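Local coordinates for CELL WALL surface anchor family protein (Streptococcus pneumoniae, PDB 2WW8) that probably acts as the adhesin of the pneumococcal pilus, attaching the bacterium to host cells through an elongated, multidomain, metal-containing structure, at residues V134-Y145 / R719-I727; R442-T452 / K511-T519. All coordinates share one frame; numbering follows the deposited sequence.

Interaction 1. Residues V134-Y145 / R719-I727; sequences VENREEALSDQY and RDVRKYPEI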
loop_
_atom_site.group_PDB
_atom_site.type_symbol
_atom_site.label_atom_id
_atom_site.label_comp_id
_atom_site.label_asym_id
_atom_site.label_seq_id
_atom_site.Cartn_x
_atom_site.Cartn_y
_atom_site.Cartn_z
ATOM N N VAL A 134 26.792 -10.140 -35.776
ATOM C CA VAL A 134 25.636 -11.017 -35.600
ATOM C C VAL A 134 24.426 -10.180 -35.200
ATOM O O VAL A 134 24.597 -9.034 -34.809
ATOM C CB VAL A 134 25.884 -12.023 -34.459
ATOM C CG1 VAL A 134 26.837 -13.123 -34.887
ATOM C CG2 VAL A 134 26.408 -11.313 -33.218
ATOM N N GLU A 135 23.227 -10.746 -35.309
ATOM C CA GLU A 135 22.044 -10.209 -34.638
ATOM C C GLU A 135 21.928 -10.871 -33.265
ATOM O O GLU A 135 22.119 -12.080 -33.143
ATOM C CB GLU A 135 20.744 -10.471 -35.421
ATOM C CG GLU A 135 20.681 -9.988 -36.869
ATOM C CD GLU A 135 20.633 -8.472 -37.051
ATOM O OE1 GLU A 135 20.908 -7.699 -36.107
ATOM O OE2 GLU A 135 20.317 -8.022 -38.173
ATOM N N ASN A 136 21.619 -10.112 -32.219
ATOM C CA ASN A 136 21.238 -10.766 -30.972
ATOM C C ASN A 136 19.736 -10.930 -30.955
ATOM O O ASN A 136 19.023 -9.965 -31.188
ATOM C CB ASN A 136 21.782 -9.991 -29.793
ATOM C CG ASN A 136 23.253 -9.736 -29.959
ATOM O OD1 ASN A 136 24.057 -10.663 -29.971
ATOM N ND2 ASN A 136 23.614 -8.481 -30.138
ATOM N N ARG A 137 19.248 -12.142 -30.724
ATOM C CA ARG A 137 17.822 -12.393 -30.883
ATOM C C ARG A 137 17.067 -12.531 -29.548
ATOM O O ARG A 137 17.597 -13.081 -28.582
ATOM C CB ARG A 137 17.618 -13.623 -31.764
ATOM C CG ARG A 137 16.314 -13.606 -32.545
ATOM C CD ARG A 137 16.523 -13.282 -34.022
ATOM N NE ARG A 137 15.432 -13.852 -34.819
ATOM C CZ ARG A 137 15.396 -15.090 -35.325
ATOM N NH1 ARG A 137 16.402 -15.952 -35.146
ATOM N NH2 ARG A 137 14.334 -15.479 -36.030
ATOM N N GLU A 138 15.830 -12.037 -29.520
ATOM C CA GLU A 138 14.939 -12.197 -28.376
ATOM C C GLU A 138 14.856 -13.655 -27.974
ATOM O O GLU A 138 14.587 -14.490 -28.818
ATOM C CB GLU A 138 13.508 -11.801 -28.733
ATOM C CG GLU A 138 13.323 -10.368 -29.172
ATOM C CD GLU A 138 13.442 -9.408 -28.004
ATOM O OE1 GLU A 138 13.085 -9.791 -26.866
ATOM O OE2 GLU A 138 13.886 -8.265 -28.241
ATOM N N GLU A 139 15.050 -13.944 -26.695
ATOM C CA GLU A 139 14.785 -15.249 -26.121
ATOM C C GLU A 139 13.567 -15.189 -25.177
ATOM O O GLU A 139 13.321 -14.150 -24.561
ATOM C CB GLU A 139 16.049 -15.671 -25.376
ATOM C CG GLU A 139 15.977 -17.058 -24.786
ATOM C CD GLU A 139 15.835 -18.109 -25.871
ATOM O OE1 GLU A 139 14.680 -18.400 -26.267
ATOM O OE2 GLU A 139 16.884 -18.621 -26.315
ATOM N N ALA A 140 12.805 -16.279 -25.072
ATOM C CA ALA A 140 11.615 -16.350 -24.239
ATOM C C ALA A 140 12.044 -16.590 -22.799
ATOM O O ALA A 140 13.033 -17.278 -22.552
ATOM C CB ALA A 140 10.710 -17.474 -24.696
ATOM N N LEU A 141 11.312 -15.998 -21.859
ATOM C CA LEU A 141 11.593 -16.157 -20.424
ATOM C C LEU A 141 11.077 -17.511 -19.954
ATOM O O LEU A 141 10.118 -18.019 -20.529
ATOM C CB LEU A 141 10.897 -15.055 -19.647
ATOM C CG LEU A 141 11.581 -13.698 -19.494
ATOM C CD1 LEU A 141 10.537 -12.769 -18.990
ATOM C CD2 LEU A 141 12.724 -13.770 -18.493
ATOM N N SER A 142 11.712 -18.139 -18.969
ATOM C CA SER A 142 11.188 -19.394 -18.442
ATOM C C SER A 142 9.930 -19.166 -17.583
ATOM O O SER A 142 9.651 -18.033 -17.160
ATOM C CB SER A 142 12.271 -20.114 -17.635
ATOM O OG SER A 142 12.478 -19.499 -16.363
ATOM N N ASP A 143 9.195 -20.245 -17.311
ATOM C CA ASP A 143 8.014 -20.224 -16.437
ATOM C C ASP A 143 8.259 -20.662 -14.983
ATOM O O ASP A 143 7.311 -21.054 -14.284
ATOM C CB ASP A 143 6.864 -21.044 -17.052
ATOM C CG ASP A 143 7.152 -22.545 -17.077
ATOM O OD1 ASP A 143 8.275 -22.966 -16.697
ATOM O OD2 ASP A 143 6.240 -23.310 -17.483
ATOM N N GLN A 144 9.515 -20.579 -14.546
ATOM C CA GLN A 144 9.934 -20.858 -13.169
ATOM C C GLN A 144 9.969 -19.638 -12.242
ATOM O O GLN A 144 10.681 -18.672 -12.494
ATOM C CB GLN A 144 11.318 -21.516 -13.170
ATOM C CG GLN A 144 11.329 -22.816 -13.959
ATOM C CD GLN A 144 10.496 -23.892 -13.290
ATOM O OE1 GLN A 144 9.508 -24.365 -13.855
ATOM N NE2 GLN A 144 10.889 -24.286 -12.081
ATOM N N TYR A 145 9.228 -19.696 -11.142
ATOM C CA TYR A 145 9.141 -18.578 -10.192
ATOM C C TYR A 145 9.301 -19.123 -8.787
ATOM O O TYR A 145 8.675 -20.126 -8.457
ATOM C CB TYR A 145 7.767 -17.900 -10.273
ATOM C CG TYR A 145 7.526 -17.325 -11.642
ATOM C CD1 TYR A 145 7.959 -16.040 -11.959
ATOM C CD2 TYR A 145 6.904 -18.083 -12.637
ATOM C CE1 TYR A 145 7.773 -15.515 -13.242
ATOM C CE2 TYR A 145 6.709 -17.569 -13.903
ATOM C CZ TYR A 145 7.140 -16.287 -14.199
ATOM O OH TYR A 145 6.955 -15.776 -15.462
ATOM N N ARG A 719 14.587 -10.378 -12.769
ATOM C CA ARG A 719 15.412 -11.196 -13.654
ATOM C C ARG A 719 15.368 -10.678 -15.082
ATOM O O ARG A 719 14.604 -9.757 -15.395
ATOM C CB ARG A 719 14.909 -12.642 -13.674
ATOM C CG ARG A 719 13.480 -12.715 -14.204
ATOM C CD ARG A 719 13.129 -14.133 -14.536
ATOM N NE ARG A 719 11.741 -14.303 -14.941
ATOM C CZ ARG A 719 11.275 -15.457 -15.391
ATOM N NH1 ARG A 719 12.111 -16.481 -15.475
ATOM N NH2 ARG A 719 10.007 -15.575 -15.755
ATOM N N ASP A 720 16.178 -11.286 -15.948
ATOM C CA ASP A 720 16.096 -11.054 -17.394
ATOM C C ASP A 720 16.513 -12.343 -18.106
ATOM O O ASP A 720 17.015 -13.260 -17.447
ATOM C CB ASP A 720 16.973 -9.891 -17.881
ATOM C CG ASP A 720 16.538 -9.352 -19.254
ATOM O OD1 ASP A 720 15.462 -9.721 -19.783
ATOM O OD2 ASP A 720 17.285 -8.547 -19.835
ATOM N N VAL A 721 16.281 -12.408 -19.417
ATOM C CA VAL A 721 16.658 -13.594 -20.196
ATOM C C VAL A 721 17.669 -13.112 -21.232
ATOM O O VAL A 721 17.432 -12.105 -21.912
ATOM C CB VAL A 721 15.440 -14.310 -20.851
ATOM C CG1 VAL A 721 14.650 -13.384 -21.769
ATOM C CG2 VAL A 721 15.886 -15.527 -21.672
ATOM N N ARG A 722 18.810 -13.781 -21.321
ATOM C CA ARG A 722 19.863 -13.251 -22.163
ATOM C C ARG A 722 19.547 -13.497 -23.645
ATOM O O ARG A 722 18.966 -14.527 -24.003
ATOM C CB ARG A 722 21.164 -13.907 -21.754
ATOM C CG ARG A 722 22.364 -13.056 -22.018
ATOM C CD ARG A 722 23.463 -13.855 -21.351
ATOM N NE ARG A 722 23.744 -13.348 -20.019
ATOM C CZ ARG A 722 24.243 -12.133 -19.841
ATOM N NH1 ARG A 722 24.462 -11.384 -20.918
ATOM N NH2 ARG A 722 24.495 -11.666 -18.624
ATOM N N LYS A 723 19.885 -12.536 -24.497
ATOM C CA LYS A 723 19.759 -12.730 -25.951
ATOM C C LYS A 723 20.844 -13.640 -26.514
ATOM O O LYS A 723 21.973 -13.706 -26.007
ATOM C CB LYS A 723 19.778 -11.401 -26.694
ATOM C CG LYS A 723 18.468 -10.662 -26.575
ATOM C CD LYS A 723 18.730 -9.215 -26.872
ATOM C CE LYS A 723 17.553 -8.336 -26.498
ATOM N NZ LYS A 723 17.477 -7.316 -27.599
ATOM N N TYR A 724 20.497 -14.355 -27.575
ATOM C CA TYR A 724 21.486 -15.251 -28.167
ATOM C C TYR A 724 21.986 -14.695 -29.500
ATOM O O TYR A 724 21.242 -14.019 -30.210
ATOM C CB TYR A 724 20.975 -16.696 -28.262
ATOM C CG TYR A 724 19.813 -16.820 -29.198
ATOM C CD1 TYR A 724 20.025 -16.871 -30.578
ATOM C CD2 TYR A 724 18.513 -16.855 -28.711
ATOM C CE1 TYR A 724 18.968 -16.956 -31.450
ATOM C CE2 TYR A 724 17.438 -16.952 -29.583
ATOM C CZ TYR A 724 17.687 -17.008 -30.949
ATOM O OH TYR A 724 16.655 -17.090 -31.846
ATOM N N PRO A 725 23.258 -14.966 -29.825
ATOM C CA PRO A 725 23.798 -14.615 -31.153
ATOM C C PRO A 725 23.295 -15.491 -32.304
ATOM O O PRO A 725 23.240 -16.722 -32.173
ATOM C CB PRO A 725 25.322 -14.744 -30.981
ATOM C CG PRO A 725 25.493 -15.680 -29.832
ATOM C CD PRO A 725 24.266 -15.593 -28.947
ATOM N N GLU A 726 22.921 -14.830 -33.401
ATOM C CA GLU A 726 22.563 -15.448 -34.673
ATOM C C GLU A 726 23.505 -14.971 -35.789
ATOM O O GLU A 726 23.462 -13.810 -36.219
ATOM C CB GLU A 726 21.087 -15.202 -35.003
ATOM C CG GLU A 726 20.714 -15.508 -36.429
ATOM C CD GLU A 726 19.583 -14.624 -36.894
ATOM O OE1 GLU A 726 18.455 -14.948 -36.464
ATOM O OE2 GLU A 726 19.822 -13.646 -37.660
ATOM N N ILE A 727 24.379 -15.869 -36.236
ATOM C CA ILE A 727 25.164 -15.624 -37.452
ATOM C C ILE A 727 24.370 -15.933 -38.717
ATOM O O ILE A 727 23.741 -16.986 -38.835
ATOM C CB ILE A 727 26.449 -16.436 -37.559
ATOM C CG1 ILE A 727 27.306 -16.243 -36.319
ATOM C CG2 ILE A 727 27.250 -15.896 -38.729
ATOM C CD1 ILE A 727 27.823 -17.543 -35.776
#
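Arg-137 lies along Tyr-724, pointing the same way, and lays CB over the face of the tyrosine ring, 3.9 Å from the centroid, in a CH-pi contact. Its side chain leaves the strand on the far side from N (chi1 -152°) and bends at chi2, turning the guanidinium across Glu-726, whose OE1 lies over one guanidinium face and meets NH1 at 2.6 Å in a short salt bridge. Glu-88 is a second carboxylate partner of the same NH1. Beneath these side chains the backbones pair antiparallel: Glu-135 and Glu-726 exchange two hydrogen bonds, and Arg-137 N gives a straight one to Tyr-724 O (2.8 Å, 166°), while the return bond from Tyr-724 N is weak. Packing is tight where Val-134 CG1 meets Ile-727 CG1 at 3.5 Å, closer than usual for two carbons. Glu-139 is packed too, CG against Val-721 CG2 and OE2, salt-bridged to Lys-49, near Tyr-724 CD2. Farther along, Arg-719 reaches out extended and grips Ser-142 end-on, NH2 to the carbonyl O (2.9 Å) and NH1 to OG (3.2 Å), both in the guanidinium plane; Leu-141 CD2 lies over one guanidinium face and also packs on Val-721 CB. The backbone O of His-172 accepts from Arg-719 NE, further fixing the group's rotation.

The solvent side is looser. Glu-138 and Lys-723 run side by side, but OE2 and NZ stay 3.8 Å apart, a long salt bridge between exposed residues; the Asn-136 side chain comes no nearer than about 4 Å, though its CA meets Tyr-724 O. Strand 724-730 is thus inserted between strands 48-55 and 135-137, a distant part of the chain completing a sheet of the N-terminal prealbumin-like domain, and the paired segments continue as a double connection to the next domain.

Interaction 2. Residues R442-T452 / K511-T519; sequences RGDGQSYQMFT and KITNHGDPT
Water 1 is gripped by three side chains: it donates to Gln-449 OE1 (2.7 Å), accepts from Asn-514 ND2, and hydrogen-bonds with Thr-513 OG1. It thereby bridges the two segments where Gln-449 OE1 and Thr-513 O, both acceptors, come close without bonding; the other end of the Gln-449 amide, NE2, is tied to Gly-546 O. Asn-514 also works inside its own segment, OD1 receiving Asp-517 N (2.8 Å) and, more weakly, Gly-516 N, a capping arrangement at the turn into helix 516-526. The Tyr-448 ring runs alongside this amide, the two planes only 3° apart, a place it reaches because chi1 of -179° turns it away from its own N; its OH comes close to Gly-516 CA, and the side chain lies about 11 Å from the bound magnesium ion.

Two backbone bonds stitch the segments together. His-515 N donates to Tyr-448 O at 2.8 Å, whereas Met-450 N approaches Thr-513 O almost linearly at hydrogen (174°) yet from well above the carbonyl plane.

To one side of these bonds Met-450 packs on His-515. Its CG sits over one face of the imidazole, 4.0 Å from the centroid, and the extended chain beyond carries SD to Ile-512 CG2 (3.6 Å) and CE to Asn-514 O (3.3 Å). Arg-442 CB lies at the edge of the same ring, in its plane. Both imidazole nitrogens are engaged: ND1 with Ser-393 OG, while water 2 lies between NE2 (2.9 Å) and Gln-449 O, bonding to both. The Asn-514 and Gln-449 amides and both His-515 nitrogens thus find partners around the CH-pi packing of Met-450, and bonds at both nitrogens with a methionine over one face fix the rotation of the buried His-515 ring.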
loop_
_atom_site.group_PDB
_atom_site.type_symbol
_atom_site.label_atom_id
_atom_site.label_comp_id
_atom_site.label_asym_id
_atom_site.label_seq_id
_atom_site.Cartn_x
_atom_site.Cartn_y
_atom_site.Cartn_z
ATOM N N ARG A 442 -35.190 17.166 41.992
ATOM C CA ARG A 442 -35.230 18.626 42.196
ATOM C C ARG A 442 -34.828 19.279 40.897
ATOM O O ARG A 442 -33.912 18.789 40.230
ATOM C CB ARG A 442 -34.316 19.104 43.354
ATOM C CG ARG A 442 -34.489 18.376 44.703
ATOM C CD ARG A 442 -35.942 18.424 45.173
ATOM N NE ARG A 442 -36.401 19.775 45.413
ATOM C CZ ARG A 442 -37.591 20.083 45.923
ATOM N NH1 ARG A 442 -38.445 19.109 46.223
ATOM N NH2 ARG A 442 -37.920 21.363 46.073
ATOM N N GLY A 443 -35.475 20.413 40.573
ATOM C CA GLY A 443 -35.084 21.170 39.369
ATOM C C GLY A 443 -35.583 20.568 38.065
ATOM O O GLY A 443 -36.104 19.455 38.042
ATOM N N ASP A 444 -35.447 21.324 36.977
ATOM C CA ASP A 444 -35.899 20.864 35.670
ATOM C C ASP A 444 -35.067 21.512 34.557
ATOM O O ASP A 444 -35.528 21.511 33.404
ATOM C CB ASP A 444 -37.411 21.088 35.528
ATOM C CG ASP A 444 -37.784 22.580 35.345
ATOM O OD1 ASP A 444 -36.893 23.493 35.396
ATOM O OD2 ASP A 444 -38.997 22.827 35.132
ATOM N N GLY A 445 -33.876 22.058 34.871
ATOM C CA GLY A 445 -33.145 22.878 33.864
ATOM C C GLY A 445 -33.318 24.365 33.992
ATOM O O GLY A 445 -32.594 25.078 33.331
ATOM N N GLN A 446 -34.230 24.860 34.841
ATOM C CA GLN A 446 -34.501 26.295 34.988
ATOM C C GLN A 446 -33.318 27.094 35.534
ATOM O O GLN A 446 -33.004 28.162 35.023
ATOM C CB GLN A 446 -35.665 26.501 35.945
ATOM C CG GLN A 446 -36.274 27.917 35.971
ATOM C CD GLN A 446 -36.924 28.225 34.649
ATOM O OE1 GLN A 446 -37.782 27.487 34.165
ATOM N NE2 GLN A 446 -36.464 29.277 34.027
ATOM N N SER A 447 -32.670 26.599 36.577
ATOM C CA SER A 447 -31.590 27.391 37.175
ATOM C C SER A 447 -30.725 26.450 38.050
ATOM O O SER A 447 -31.188 25.440 38.527
ATOM C CB SER A 447 -32.224 28.434 38.100
ATOM O OG SER A 447 -31.273 29.332 38.594
ATOM N N TYR A 448 -29.492 26.856 38.272
ATOM C CA TYR A 448 -28.640 26.380 39.321
ATOM C C TYR A 448 -29.261 26.689 40.689
ATOM O O TYR A 448 -29.025 25.949 41.638
ATOM C CB TYR A 448 -27.323 27.134 39.204
ATOM C CG TYR A 448 -26.254 26.759 40.204
ATOM C CD1 TYR A 448 -25.476 25.600 40.006
ATOM C CD2 TYR A 448 -25.996 27.592 41.299
ATOM C CE1 TYR A 448 -24.467 25.242 40.931
ATOM C CE2 TYR A 448 -24.995 27.254 42.236
ATOM C CZ TYR A 448 -24.229 26.090 42.015
ATOM O OH TYR A 448 -23.226 25.723 42.886
ATOM N N GLN A 449 -29.995 27.800 40.796
ATOM C CA GLN A 449 -30.673 28.149 42.034
ATOM C C GLN A 449 -31.914 27.300 42.244
ATOM O O GLN A 449 -32.579 26.820 41.322
ATOM C CB GLN A 449 -31.012 29.657 42.049
ATOM C CG GLN A 449 -29.796 30.603 41.885
ATOM C CD GLN A 449 -28.799 30.519 43.059
ATOM O OE1 GLN A 449 -29.180 30.268 44.223
ATOM N NE2 GLN A 449 -27.522 30.777 42.762
ATOM N N MET A 450 -32.218 27.112 43.515
ATOM C CA MET A 450 -33.519 26.644 43.939
ATOM C C MET A 450 -34.164 27.893 44.595
ATOM O O MET A 450 -33.681 28.376 45.600
ATOM C CB MET A 450 -33.412 25.528 44.971
ATOM C CG MET A 450 -32.653 24.306 44.458
ATOM S SD MET A 450 -32.362 23.192 45.844
ATOM C CE MET A 450 -31.521 21.773 45.078
ATOM N N PHE A 451 -35.236 28.421 44.019
ATOM C CA PHE A 451 -35.687 29.774 44.372
ATOM C C PHE A 451 -36.258 29.767 45.780
ATOM O O PHE A 451 -36.933 28.802 46.165
ATOM C CB PHE A 451 -36.764 30.216 43.369
ATOM C CG PHE A 451 -36.268 30.230 41.955
ATOM C CD1 PHE A 451 -35.149 30.972 41.610
ATOM C CD2 PHE A 451 -36.888 29.467 40.973
ATOM C CE1 PHE A 451 -34.631 30.962 40.330
ATOM C CE2 PHE A 451 -36.402 29.462 39.671
ATOM C CZ PHE A 451 -35.278 30.200 39.332
ATOM N N THR A 452 -35.981 30.829 46.523
ATOM C CA THR A 452 -36.536 31.003 47.853
ATOM C C THR A 452 -37.790 31.889 47.830
ATOM O O THR A 452 -38.449 32.059 48.871
ATOM C CB THR A 452 -35.508 31.632 48.800
ATOM O OG1 THR A 452 -35.202 32.918 48.279
ATOM C CG2 THR A 452 -34.211 30.855 48.805
ATOM N N LYS A 511 -31.471 25.208 54.812
ATOM C CA LYS A 511 -32.312 25.323 53.635
ATOM C C LYS A 511 -31.395 25.138 52.451
ATOM O O LYS A 511 -30.348 25.781 52.410
ATOM C CB LYS A 511 -33.048 26.670 53.592
ATOM C CG LYS A 511 -34.039 26.742 52.394
ATOM C CD LYS A 511 -34.728 28.129 52.276
ATOM C CE LYS A 511 -35.567 28.574 53.480
ATOM N NZ LYS A 511 -36.164 29.926 53.180
ATOM N N ILE A 512 -31.763 24.232 51.548
ATOM C CA ILE A 512 -30.965 23.990 50.343
ATOM C C ILE A 512 -31.454 24.922 49.238
ATOM O O ILE A 512 -32.661 24.975 48.972
ATOM C CB ILE A 512 -31.116 22.523 49.851
ATOM C CG1 ILE A 512 -30.962 21.544 51.075
ATOM C CG2 ILE A 512 -30.176 22.262 48.577
ATOM C CD1 ILE A 512 -29.616 21.596 51.907
ATOM N N THR A 513 -30.526 25.663 48.630
ATOM C CA THR A 513 -30.927 26.775 47.757
ATOM C C THR A 513 -30.267 26.720 46.373
ATOM O O THR A 513 -30.423 27.650 45.569
ATOM C CB THR A 513 -30.669 28.181 48.421
ATOM O OG1 THR A 513 -29.261 28.428 48.589
ATOM C CG2 THR A 513 -31.384 28.322 49.792
ATOM N N ASN A 514 -29.495 25.667 46.082
ATOM C CA ASN A 514 -29.005 25.518 44.715
ATOM C C ASN A 514 -28.670 24.038 44.477
ATOM O O ASN A 514 -28.629 23.260 45.440
ATOM C CB ASN A 514 -27.758 26.419 44.496
ATOM C CG ASN A 514 -26.595 26.028 45.409
ATOM O OD1 ASN A 514 -25.938 25.010 45.209
ATOM N ND2 ASN A 514 -26.327 26.840 46.392
ATOM N N HIS A 515 -28.465 23.648 43.218
ATOM C CA HIS A 515 -28.182 22.270 42.855
ATOM C C HIS A 515 -26.677 21.940 43.004
ATOM O O HIS A 515 -26.334 20.765 42.968
ATOM C CB HIS A 515 -28.629 22.004 41.410
ATOM C CG HIS A 515 -30.105 22.169 41.268
ATOM N ND1 HIS A 515 -31.037 21.296 41.793
ATOM C CD2 HIS A 515 -30.808 23.223 40.787
ATOM C CE1 HIS A 515 -32.256 21.783 41.606
ATOM N NE2 HIS A 515 -32.139 22.955 40.995
ATOM N N GLY A 516 -25.828 22.932 43.232
ATOM C CA GLY A 516 -24.385 22.679 43.380
ATOM C C GLY A 516 -24.075 22.032 44.704
ATOM O O GLY A 516 -23.367 21.050 44.697
ATOM N N ASP A 517 -24.595 22.571 45.801
ATOM C CA ASP A 517 -24.329 22.067 47.132
ATOM C C ASP A 517 -24.660 20.574 47.288
ATOM O O ASP A 517 -23.793 19.843 47.767
ATOM C CB ASP A 517 -24.962 22.902 48.268
ATOM C CG ASP A 517 -24.343 24.277 48.395
ATOM O OD1 ASP A 517 -23.145 24.382 48.082
ATOM O OD2 ASP A 517 -25.035 25.249 48.800
ATOM N N PRO A 518 -25.885 20.139 46.942
ATOM C CA PRO A 518 -26.110 18.724 47.043
ATOM C C PRO A 518 -25.243 17.862 46.139
ATOM O O PRO A 518 -24.874 16.743 46.565
ATOM C CB PRO A 518 -27.602 18.551 46.709
ATOM C CG PRO A 518 -27.942 19.801 45.945
ATOM C CD PRO A 518 -27.133 20.862 46.629
ATOM N N THR A 519 -24.951 18.345 44.925
ATOM C CA THR A 519 -24.099 17.578 44.029
ATOM C C THR A 519 -22.690 17.447 44.626
ATOM O O THR A 519 -22.093 16.357 44.603
ATOM C CB THR A 519 -24.092 18.183 42.619
ATOM O OG1 THR A 519 -25.455 18.332 42.170
ATOM C CG2 THR A 519 -23.229 17.286 41.699
HETATM O O HOH W 1 -27.923 29.504 46.469
HETATM O O HOH W 2 -34.228 24.894 40.644
HETATM O O HOH W 3 -37.826 29.790 51.060
#

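Overall arrangement
Interactions 1 and 2 lie on opposite sides of the chain's centre, their centres about 92 Å apart and their nearest atoms about 70 Å apart, and they share no strand or helix. Along the chain, interaction 2 is nested inside the long loop closed by interaction 1: residues 134-145 come first, then 442-452 and 511-519, and finally 719-727. Everything between, including the magnesium-containing domain with its parallel sheet and the intervening beta domain with a calcium site, is inserted, and the outgoing and returning chains pair at interaction 1. This layout places the magnesium-containing domain at one end of an elongated molecule, consistent with an adhesive head carried on a stalk.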